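Serine/threonine-protein kinase Tel1 (Chaetomium thermophilum, PDB 6SKY) is an ATM-family kinase that transfers phosphate from ATP to protein serine and threonine residues and probably activates checkpoint signalling after DNA damage. Local coordinates at residues A[1577-1582]-A[1681-1686]; A[2172-2177]-A[2635-2640]; A[2176-2181]-A[2214-2219]. One frame throughout, in Å; residues are numbered along the deposited sequence.

Contact 1 joins helix 1578-1588 to helix 1670-1684 and closes along the chain before contacts 2 and 3 open; its centre lies about 50 Å from that of contact 2 and about 59 Å from that of contact 3. Contacts 2 and 3 are neighbours with centres about 13 Å apart; both start from the turn joining helix 2154-2174 to helix 2178-2189, and they share Arg2176 and Ala2177. Contact 2 sets the end of helix 2154-2174 on the kinase region; contact 3 sets helix 2178-2189 against helix 2203-2217 within the FAT region. A long, weak ion pair, Arg2173 to Asp2216, ties the two together. The same turn connects the kinase with a part of FAT that meets the second subunit.

Contact 1. Residues A[1577-1582]-A[1681-1686]; sequences NEPARD and LTISGD
Pro1579, in the first turn of helix 1578-1588, faces Ser1684 in the weakly bonded last turn, about 1681-1684, of helix 1670-1684, and their CA atoms, 5.5 Å apart, mark the closest backbone approach. From 1577-1582, the pyrrolidine ring of Pro1579 does most of the touching. Its CG lies 3.4 Å from the carbonyl O of Ile1683 and 3.5 Å from CB of Ser1684, so one ring corner meets the backbone of one residue and the side chain of the next. The apolar part is small: Pro1579 CG and Ile1683 CG1 sit 4.0 Å apart. The Ile1683 branch that ends in CD1 stands between the backbone N and the carbonyl carbon (chi1 70°), which brings CD1 to 4.0 Å from OD1 of Asn1577, the N-cap residue; these two side chains approach from opposite directions. Ser1684 offers CB, while its OG is hydrogen-bonded to Ser1680 O. No hydrogen bond crosses the contact, and Ile1683 and Ser1684 are exposed. Here the start of one helix rests by van der Waals contact on the end of another, about a hundred residues further on, a shallow surface packing of helix ends in an alpha-solenoid protein.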
loop_
_atom_site.group_PDB
_atom_site.type_symbol
_atom_site.label_atom_id
_atom_site.label_comp_id
_atom_site.label_asym_id
_atom_site.label_seq_id
_atom_site.Cartn_x
_atom_site.Cartn_y
_atom_site.Cartn_z
ATOM N N ASN A 1577 19.699 -55.735 18.187
ATOM C CA ASN A 1577 18.296 -55.635 18.547
ATOM C C ASN A 1577 18.169 -54.757 19.786
ATOM O O ASN A 1577 19.165 -54.313 20.358
ATOM C CB ASN A 1577 17.690 -57.026 18.759
ATOM C CG ASN A 1577 18.524 -57.898 19.677
ATOM O OD1 ASN A 1577 18.197 -58.077 20.844
ATOM N ND2 ASN A 1577 19.603 -58.452 19.147
ATOM N N GLU A 1578 16.929 -54.511 20.203
ATOM C CA GLU A 1578 16.693 -53.530 21.259
ATOM C C GLU A 1578 17.374 -53.861 22.581
ATOM O O GLU A 1578 17.969 -52.946 23.171
ATOM C CB GLU A 1578 15.189 -53.333 21.468
ATOM C CG GLU A 1578 14.456 -52.787 20.259
ATOM C CD GLU A 1578 13.183 -52.056 20.641
ATOM O OE1 GLU A 1578 13.107 -51.568 21.788
ATOM O OE2 GLU A 1578 12.262 -51.968 19.798
ATOM N N PRO A 1579 17.332 -55.090 23.107
ATOM C CA PRO A 1579 18.010 -55.334 24.393
ATOM C C PRO A 1579 19.519 -55.170 24.336
ATOM O O PRO A 1579 20.100 -54.555 25.236
ATOM C CB PRO A 1579 17.612 -56.776 24.724
ATOM C CG PRO A 1579 16.381 -57.015 23.958
ATOM C CD PRO A 1579 16.530 -56.252 22.696
ATOM N N ALA A 1580 20.174 -55.712 23.308
ATOM C CA ALA A 1580 21.625 -55.590 23.210
ATOM C C ALA A 1580 22.042 -54.142 23.024
ATOM O O ALA A 1580 23.003 -53.673 23.650
ATOM C CB ALA A 1580 22.144 -56.439 22.057
ATOM N N ARG A 1581 21.331 -53.420 22.162
ATOM C CA ARG A 1581 21.619 -52.010 21.962
ATOM C C ARG A 1581 21.389 -51.215 23.238
ATOM O O ARG A 1581 22.158 -50.302 23.552
ATOM C CB ARG A 1581 20.760 -51.476 20.825
ATOM C CG ARG A 1581 21.002 -50.046 20.490
ATOM C CD ARG A 1581 20.364 -49.713 19.176
ATOM N NE ARG A 1581 18.973 -50.135 19.125
ATOM C CZ ARG A 1581 18.482 -50.957 18.209
ATOM N NH1 ARG A 1581 19.271 -51.439 17.262
ATOM N NH2 ARG A 1581 17.201 -51.287 18.233
ATOM N N ASP A 1582 20.344 -51.556 23.998
ATOM C CA ASP A 1582 20.089 -50.868 25.258
ATOM C C ASP A 1582 21.192 -51.137 26.268
ATOM O O ASP A 1582 21.599 -50.232 27.000
ATOM C CB ASP A 1582 18.736 -51.282 25.829
ATOM C CG ASP A 1582 17.567 -50.613 25.122
ATOM O OD1 ASP A 1582 17.805 -49.774 24.231
ATOM O OD2 ASP A 1582 16.404 -50.927 25.454
ATOM N N LEU A 1681 9.301 -60.480 24.178
ATOM C CA LEU A 1681 9.502 -60.691 25.603
ATOM C C LEU A 1681 10.490 -61.804 25.902
ATOM O O LEU A 1681 11.010 -61.867 27.018
ATOM C CB LEU A 1681 8.173 -61.015 26.272
ATOM C CG LEU A 1681 7.577 -59.945 27.162
ATOM C CD1 LEU A 1681 7.581 -58.630 26.440
ATOM C CD2 LEU A 1681 6.178 -60.351 27.530
ATOM N N THR A 1682 10.752 -62.689 24.942
ATOM C CA THR A 1682 11.702 -63.766 25.179
ATOM C C THR A 1682 13.126 -63.238 25.247
ATOM O O THR A 1682 13.928 -63.704 26.061
ATOM C CB THR A 1682 11.581 -64.823 24.085
ATOM O OG1 THR A 1682 11.787 -64.214 22.810
ATOM C CG2 THR A 1682 10.218 -65.451 24.110
ATOM N N ILE A 1683 13.456 -62.254 24.411
ATOM C CA ILE A 1683 14.823 -61.757 24.315
ATOM C C ILE A 1683 15.074 -60.539 25.181
ATOM O O ILE A 1683 16.230 -60.101 25.286
ATOM C CB ILE A 1683 15.191 -61.423 22.857
ATOM C CG1 ILE A 1683 14.430 -60.185 22.396
ATOM C CG2 ILE A 1683 14.867 -62.587 21.950
ATOM C CD1 ILE A 1683 14.663 -59.839 20.954
ATOM N N SER A 1684 14.047 -59.974 25.805
ATOM C CA SER A 1684 14.191 -58.711 26.508
ATOM C C SER A 1684 13.735 -58.762 27.953
ATOM O O SER A 1684 13.799 -57.735 28.639
ATOM C CB SER A 1684 13.418 -57.603 25.778
ATOM O OG SER A 1684 12.021 -57.796 25.874
ATOM N N GLY A 1685 13.280 -59.906 28.440
ATOM C CA GLY A 1685 12.815 -60.016 29.801
ATOM C C GLY A 1685 13.866 -60.595 30.731
ATOM O O GLY A 1685 14.949 -61.002 30.326
ATOM N N ASP A 1686 13.518 -60.618 32.012
ATOM C CA ASP A 1686 14.287 -61.354 33.003
ATOM C C ASP A 1686 13.931 -62.832 32.885
ATOM O O ASP A 1686 13.335 -63.273 31.901
ATOM C CB ASP A 1686 14.022 -60.805 34.397
ATOM C CG ASP A 1686 12.587 -60.389 34.590
ATOM O OD1 ASP A 1686 12.059 -59.691 33.703
ATOM O OD2 ASP A 1686 11.989 -60.754 35.622
#

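Contact 2. Residues A[2172-2177]-A[2635-2640]; sequences FRFHRA and LHRETR
With CG anti to the backbone N (chi1 179°), the ring of Phe2174 swings from the end of helix 2154-2174 toward helix 2637-2641, while Arg2637, bent at chi2 (108°), sets its guanidinium against the His2175 ring. This is a FAT-to-kinase junction, in keeping with the way the FAT helices of PI3-kinase-related kinases wrap the catalytic domain. The His2175 ring and the Arg2637 guanidinium have planes 33° apart; His2175 CD2 lies over one guanidinium face, offset toward its rim and 3.6 Å from NE of Arg2637, and Arg2637 CD lies over one face of the His2175 ring. That CD also serves Phe2174, whose CE2 is 4.1 Å from CD of Arg2637. Both Arg2637 NH1 and His2175 NE2 form weak hydrogen bonds with the carbonyl O of Gly2122, so a third segment helps to hold the two groups. An alanine in place of Arg2637 lacks CD and the guanidinium, which would probably uncover that side of His2175, open a gap beside Phe2174 and cost Gly2122 O one of its weak donors. Arg2640, its chain extended from CG to NE, has NH1 hydrogen-bonded to Ser2121 OG, and its NH2 comes obliquely to the Phe2174 ring, 3.7 Å from CZ of Phe2174.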
loop_
_atom_site.group_PDB
_atom_site.type_symbol
_atom_site.label_atom_id
_atom_site.label_comp_id
_atom_site.label_asym_id
_atom_site.label_seq_id
_atom_site.Cartn_x
_atom_site.Cartn_y
_atom_site.Cartn_z
ATOM N N PHE A 2172 16.954 -11.390 5.941
ATOM C CA PHE A 2172 15.753 -10.660 6.325
ATOM C C PHE A 2172 15.154 -9.904 5.158
ATOM O O PHE A 2172 13.950 -9.649 5.144
ATOM C CB PHE A 2172 16.060 -9.683 7.453
ATOM C CG PHE A 2172 16.149 -10.321 8.793
ATOM C CD1 PHE A 2172 15.196 -11.212 9.206
ATOM C CD2 PHE A 2172 17.197 -10.038 9.635
ATOM C CE1 PHE A 2172 15.282 -11.803 10.430
ATOM C CE2 PHE A 2172 17.287 -10.626 10.856
ATOM C CZ PHE A 2172 16.329 -11.511 11.256
ATOM N N ARG A 2173 15.972 -9.504 4.190
ATOM C CA ARG A 2173 15.421 -8.834 3.026
ATOM C C ARG A 2173 14.579 -9.782 2.194
ATOM O O ARG A 2173 13.504 -9.401 1.724
ATOM C CB ARG A 2173 16.536 -8.230 2.186
ATOM C CG ARG A 2173 16.034 -7.394 1.041
ATOM C CD ARG A 2173 17.066 -6.388 0.587
ATOM N NE ARG A 2173 17.506 -5.515 1.665
ATOM C CZ ARG A 2173 18.738 -5.510 2.149
ATOM N NH1 ARG A 2173 19.067 -4.685 3.129
ATOM N NH2 ARG A 2173 19.645 -6.329 1.640
ATOM N N PHE A 2174 15.030 -11.025 1.999
ATOM C CA PHE A 2174 14.204 -11.928 1.196
ATOM C C PHE A 2174 12.851 -12.204 1.848
ATOM O O PHE A 2174 11.857 -12.415 1.150
ATOM C CB PHE A 2174 14.910 -13.246 0.913
ATOM C CG PHE A 2174 14.072 -14.198 0.100
ATOM C CD1 PHE A 2174 13.982 -14.063 -1.269
ATOM C CD2 PHE A 2174 13.346 -15.201 0.706
ATOM C CE1 PHE A 2174 13.198 -14.920 -2.015
ATOM C CE2 PHE A 2174 12.564 -16.059 -0.038
ATOM C CZ PHE A 2174 12.492 -15.918 -1.398
ATOM N N HIS A 2175 12.786 -12.232 3.170
ATOM C CA HIS A 2175 11.522 -12.484 3.848
ATOM C C HIS A 2175 10.607 -11.274 3.881
ATOM O O HIS A 2175 9.524 -11.365 4.463
ATOM C CB HIS A 2175 11.764 -12.944 5.282
ATOM C CG HIS A 2175 12.077 -14.396 5.413
ATOM N ND1 HIS A 2175 13.230 -14.957 4.917
ATOM C CD2 HIS A 2175 11.392 -15.403 5.996
ATOM C CE1 HIS A 2175 13.238 -16.247 5.182
ATOM N NE2 HIS A 2175 12.134 -16.543 5.838
ATOM N N ARG A 2176 11.020 -10.150 3.300
ATOM C CA ARG A 2176 10.256 -8.905 3.337
ATOM C C ARG A 2176 9.939 -8.490 4.768
ATOM O O ARG A 2176 8.820 -8.084 5.079
ATOM C CB ARG A 2176 8.973 -9.010 2.515
ATOM C CG ARG A 2176 9.177 -9.468 1.091
ATOM C CD ARG A 2176 9.969 -8.462 0.303
ATOM N NE ARG A 2176 10.043 -8.797 -1.114
ATOM C CZ ARG A 2176 9.083 -8.533 -1.995
ATOM N NH1 ARG A 2176 9.239 -8.868 -3.268
ATOM N NH2 ARG A 2176 7.963 -7.941 -1.602
ATOM N N ALA A 2177 10.925 -8.593 5.647
ATOM C CA ALA A 2177 10.784 -8.180 7.039
ATOM C C ALA A 2177 11.398 -6.794 7.165
ATOM O O ALA A 2177 12.614 -6.655 7.292
ATOM C CB ALA A 2177 11.451 -9.182 7.971
ATOM N N LEU A 2635 10.186 -18.294 -7.539
ATOM C CA LEU A 2635 10.986 -17.117 -7.242
ATOM C C LEU A 2635 10.331 -16.199 -6.228
ATOM O O LEU A 2635 10.843 -15.107 -5.981
ATOM C CB LEU A 2635 11.267 -16.340 -8.524
ATOM C CG LEU A 2635 11.867 -17.135 -9.674
ATOM C CD1 LEU A 2635 11.829 -16.316 -10.937
ATOM C CD2 LEU A 2635 13.280 -17.537 -9.343
ATOM N N HIS A 2636 9.216 -16.608 -5.638
ATOM C CA HIS A 2636 8.462 -15.766 -4.728
ATOM C C HIS A 2636 8.300 -16.461 -3.391
ATOM O O HIS A 2636 8.168 -17.678 -3.321
ATOM C CB HIS A 2636 7.112 -15.423 -5.319
ATOM C CG HIS A 2636 7.209 -14.681 -6.610
ATOM N ND1 HIS A 2636 7.062 -13.316 -6.695
ATOM C CD2 HIS A 2636 7.473 -15.109 -7.864
ATOM C CE1 HIS A 2636 7.215 -12.937 -7.948
ATOM N NE2 HIS A 2636 7.466 -14.006 -8.678
ATOM N N ARG A 2637 8.310 -15.669 -2.324
ATOM C CA ARG A 2637 8.374 -16.236 -0.985
ATOM C C ARG A 2637 7.133 -17.056 -0.664
ATOM O O ARG A 2637 7.235 -18.141 -0.086
ATOM C CB ARG A 2637 8.584 -15.113 0.031
ATOM C CG ARG A 2637 8.142 -15.428 1.436
ATOM C CD ARG A 2637 9.292 -15.625 2.376
ATOM N NE ARG A 2637 8.829 -16.196 3.636
ATOM C CZ ARG A 2637 9.093 -17.434 4.041
ATOM N NH1 ARG A 2637 8.624 -17.869 5.198
ATOM N NH2 ARG A 2637 9.835 -18.235 3.295
ATOM N N GLU A 2638 5.958 -16.581 -1.070
ATOM C CA GLU A 2638 4.715 -17.219 -0.651
ATOM C C GLU A 2638 4.426 -18.502 -1.412
ATOM O O GLU A 2638 3.919 -19.461 -0.830
ATOM C CB GLU A 2638 3.550 -16.255 -0.811
ATOM C CG GLU A 2638 3.580 -15.106 0.150
ATOM C CD GLU A 2638 3.410 -15.538 1.585
ATOM O OE1 GLU A 2638 2.970 -16.678 1.822
ATOM O OE2 GLU A 2638 3.717 -14.733 2.487
ATOM N N THR A 2639 4.708 -18.538 -2.710
ATOM C CA THR A 2639 4.478 -19.757 -3.469
ATOM C C THR A 2639 5.578 -20.775 -3.247
ATOM O O THR A 2639 5.324 -21.975 -3.313
ATOM C CB THR A 2639 4.363 -19.441 -4.951
ATOM O OG1 THR A 2639 5.519 -18.723 -5.363
ATOM C CG2 THR A 2639 3.158 -18.610 -5.209
ATOM N N ARG A 2640 6.795 -20.319 -2.982
ATOM C CA ARG A 2640 7.889 -21.234 -2.706
ATOM C C ARG A 2640 7.781 -21.827 -1.314
ATOM O O ARG A 2640 8.160 -22.982 -1.102
ATOM C CB ARG A 2640 9.205 -20.499 -2.890
ATOM C CG ARG A 2640 10.425 -21.171 -2.361
ATOM C CD ARG A 2640 11.591 -20.240 -2.569
ATOM N NE ARG A 2640 12.795 -20.670 -1.877
ATOM C CZ ARG A 2640 13.966 -20.054 -1.977
ATOM N NH1 ARG A 2640 15.016 -20.507 -1.310
ATOM N NH2 ARG A 2640 14.087 -18.988 -2.752
#

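Contact 3. Residues A[2176-2181]-A[2214-2219]; sequences RARQET and LWDHGE
Arg2178 and His2217 bring their backbones to a CA-CA distance of 7.1 Å, where the first turn of helix 2178-2189 lies beside the last turn of helix 2203-2217. Schellman motifs bound the site: Arg2176 closes helix 2154-2174 and Gly2218 closes helix 2203-2217, each with positive phi. Helices 2178-2189 and 2203-2217 are neighbours in the FAT alpha-solenoid. Arg2178 makes most of the contact from 2176-2181. Its chain, bent at chi2 (-50°), lays the guanidinium between Arg2176 CA on one face and the carbonyl O of Asp2216 on the other. NE of Arg2178 is 3.6 Å from that Asp2216 O, but the oxygen sits above the plane. The side chains of Arg2178 and Asp2216 cross at about a right angle, the guanidinium and carboxylate planes 39° apart, and Asp2216 OD2 forms a salt bridge with Arg2178 NH2 at 3.5 Å. This oxygen lies well out of the guanidinium plane, so the attraction is one of charge without a directed N-H. His2217 packs on the base of the same side chain: its NE2 is 3.6 Å from CB of Arg2178, while its ND1 is hydrogen-bonded to Ala2213 O. Beyond the contact, the His2217 ring meets Phe1958 of the second subunit, and Glu2219 forms a salt bridge with Arg1945 of that subunit, placing these helices at the dimer interface. Arg2178 O meets both the ring edge of His2217, at CE1 3.5 Å away, and Thr2181 OG1, which donates a 2.7 Å hydrogen bond to it, tilted 29° from the carbonyl plane.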
loop_
_atom_site.group_PDB
_atom_site.type_symbol
_atom_site.label_atom_id
_atom_site.label_comp_id
_atom_site.label_asym_id
_atom_site.label_seq_id
_atom_site.Cartn_x
_atom_site.Cartn_y
_atom_site.Cartn_z
ATOM N N ARG A 2176 11.020 -10.150 3.300
ATOM C CA ARG A 2176 10.256 -8.905 3.337
ATOM C C ARG A 2176 9.939 -8.490 4.768
ATOM O O ARG A 2176 8.820 -8.084 5.079
ATOM C CB ARG A 2176 8.973 -9.010 2.515
ATOM C CG ARG A 2176 9.177 -9.468 1.091
ATOM C CD ARG A 2176 9.969 -8.462 0.303
ATOM N NE ARG A 2176 10.043 -8.797 -1.114
ATOM C CZ ARG A 2176 9.083 -8.533 -1.995
ATOM N NH1 ARG A 2176 9.239 -8.868 -3.268
ATOM N NH2 ARG A 2176 7.963 -7.941 -1.602
ATOM N N ALA A 2177 10.925 -8.593 5.647
ATOM C CA ALA A 2177 10.784 -8.180 7.039
ATOM C C ALA A 2177 11.398 -6.794 7.165
ATOM O O ALA A 2177 12.614 -6.655 7.292
ATOM C CB ALA A 2177 11.451 -9.182 7.971
ATOM N N ARG A 2178 10.554 -5.766 7.119
ATOM C CA ARG A 2178 11.055 -4.400 7.030
ATOM C C ARG A 2178 11.683 -3.957 8.338
ATOM O O ARG A 2178 12.762 -3.354 8.350
ATOM C CB ARG A 2178 9.928 -3.444 6.650
ATOM C CG ARG A 2178 9.208 -3.767 5.378
ATOM C CD ARG A 2178 10.168 -4.007 4.255
ATOM N NE ARG A 2178 9.461 -4.262 3.006
ATOM C CZ ARG A 2178 9.990 -4.902 1.970
ATOM N NH1 ARG A 2178 9.276 -5.084 0.872
ATOM N NH2 ARG A 2178 11.227 -5.369 2.037
ATOM N N GLN A 2179 11.015 -4.236 9.450
ATOM C CA GLN A 2179 11.493 -3.740 10.728
ATOM C C GLN A 2179 12.815 -4.380 11.118
ATOM O O GLN A 2179 13.641 -3.737 11.764
ATOM C CB GLN A 2179 10.436 -3.971 11.798
ATOM C CG GLN A 2179 10.716 -3.264 13.098
ATOM C CD GLN A 2179 10.866 -1.782 12.932
ATOM O OE1 GLN A 2179 11.766 -1.167 13.492
ATOM N NE2 GLN A 2179 9.976 -1.193 12.161
ATOM N N GLU A 2180 13.058 -5.617 10.705
ATOM C CA GLU A 2180 14.310 -6.262 11.063
ATOM C C GLU A 2180 15.476 -5.726 10.252
ATOM O O GLU A 2180 16.578 -5.579 10.783
ATOM C CB GLU A 2180 14.191 -7.768 10.898
ATOM C CG GLU A 2180 13.257 -8.410 11.881
ATOM C CD GLU A 2180 13.623 -8.105 13.319
ATOM O OE1 GLU A 2180 14.824 -7.933 13.615
ATOM O OE2 GLU A 2180 12.708 -8.035 14.163
ATOM N N THR A 2181 15.263 -5.413 8.976
ATOM C CA THR A 2181 16.318 -4.762 8.209
ATOM C C THR A 2181 16.591 -3.365 8.738
ATOM O O THR A 2181 17.741 -2.924 8.769
ATOM C CB THR A 2181 15.952 -4.698 6.732
ATOM O OG1 THR A 2181 14.781 -3.897 6.570
ATOM C CG2 THR A 2181 15.690 -6.066 6.195
ATOM N N LEU A 2214 16.529 1.970 3.169
ATOM C CA LEU A 2214 15.728 3.078 2.651
ATOM C C LEU A 2214 14.954 2.670 1.407
ATOM O O LEU A 2214 13.751 2.911 1.309
ATOM C CB LEU A 2214 16.613 4.278 2.345
ATOM C CG LEU A 2214 17.072 5.095 3.541
ATOM C CD1 LEU A 2214 17.939 6.236 3.095
ATOM C CD2 LEU A 2214 15.882 5.594 4.291
ATOM N N TRP A 2215 15.629 2.053 0.442
ATOM C CA TRP A 2215 14.958 1.663 -0.790
ATOM C C TRP A 2215 13.831 0.687 -0.525
ATOM O O TRP A 2215 12.802 0.725 -1.203
ATOM C CB TRP A 2215 15.950 1.047 -1.766
ATOM C CG TRP A 2215 15.323 0.578 -3.032
ATOM C CD1 TRP A 2215 14.894 -0.674 -3.310
ATOM C CD2 TRP A 2215 15.060 1.358 -4.200
ATOM N NE1 TRP A 2215 14.380 -0.732 -4.572
ATOM C CE2 TRP A 2215 14.468 0.509 -5.140
ATOM C CE3 TRP A 2215 15.267 2.693 -4.540
ATOM C CZ2 TRP A 2215 14.084 0.947 -6.391
ATOM C CZ3 TRP A 2215 14.885 3.122 -5.778
ATOM C CH2 TRP A 2215 14.301 2.256 -6.689
ATOM N N ASP A 2216 14.000 -0.201 0.445
ATOM C CA ASP A 2216 12.946 -1.165 0.713
ATOM C C ASP A 2216 11.818 -0.600 1.556
ATOM O O ASP A 2216 10.775 -1.244 1.670
ATOM C CB ASP A 2216 13.532 -2.410 1.370
ATOM C CG ASP A 2216 14.254 -3.293 0.372
ATOM O OD1 ASP A 2216 15.477 -3.132 0.195
ATOM O OD2 ASP A 2216 13.591 -4.134 -0.268
ATOM N N HIS A 2217 11.982 0.579 2.139
ATOM C CA HIS A 2217 10.853 1.245 2.771
ATOM C C HIS A 2217 10.130 2.222 1.860
ATOM O O HIS A 2217 9.147 2.825 2.291
ATOM C CB HIS A 2217 11.300 1.971 4.029
ATOM C CG HIS A 2217 11.269 1.111 5.245
ATOM N ND1 HIS A 2217 12.312 0.291 5.602
ATOM C CD2 HIS A 2217 10.304 0.919 6.171
ATOM C CE1 HIS A 2217 12.000 -0.357 6.706
ATOM N NE2 HIS A 2217 10.786 0.006 7.072
ATOM N N GLY A 2218 10.581 2.403 0.626
ATOM C CA GLY A 2218 9.911 3.282 -0.304
ATOM C C GLY A 2218 10.574 4.618 -0.546
ATOM O O GLY A 2218 10.092 5.377 -1.390
ATOM N N GLU A 2219 11.655 4.937 0.159
ATOM C CA GLU A 2219 12.370 6.194 -0.049
ATOM C C GLU A 2219 13.349 6.009 -1.194
ATOM O O GLU A 2219 14.498 5.630 -0.998
ATOM C CB GLU A 2219 13.096 6.621 1.214
ATOM C CG GLU A 2219 12.355 6.337 2.485
ATOM C CD GLU A 2219 11.059 7.085 2.573
ATOM O OE1 GLU A 2219 10.014 6.433 2.748
ATOM O OE2 GLU A 2219 11.078 8.327 2.462
#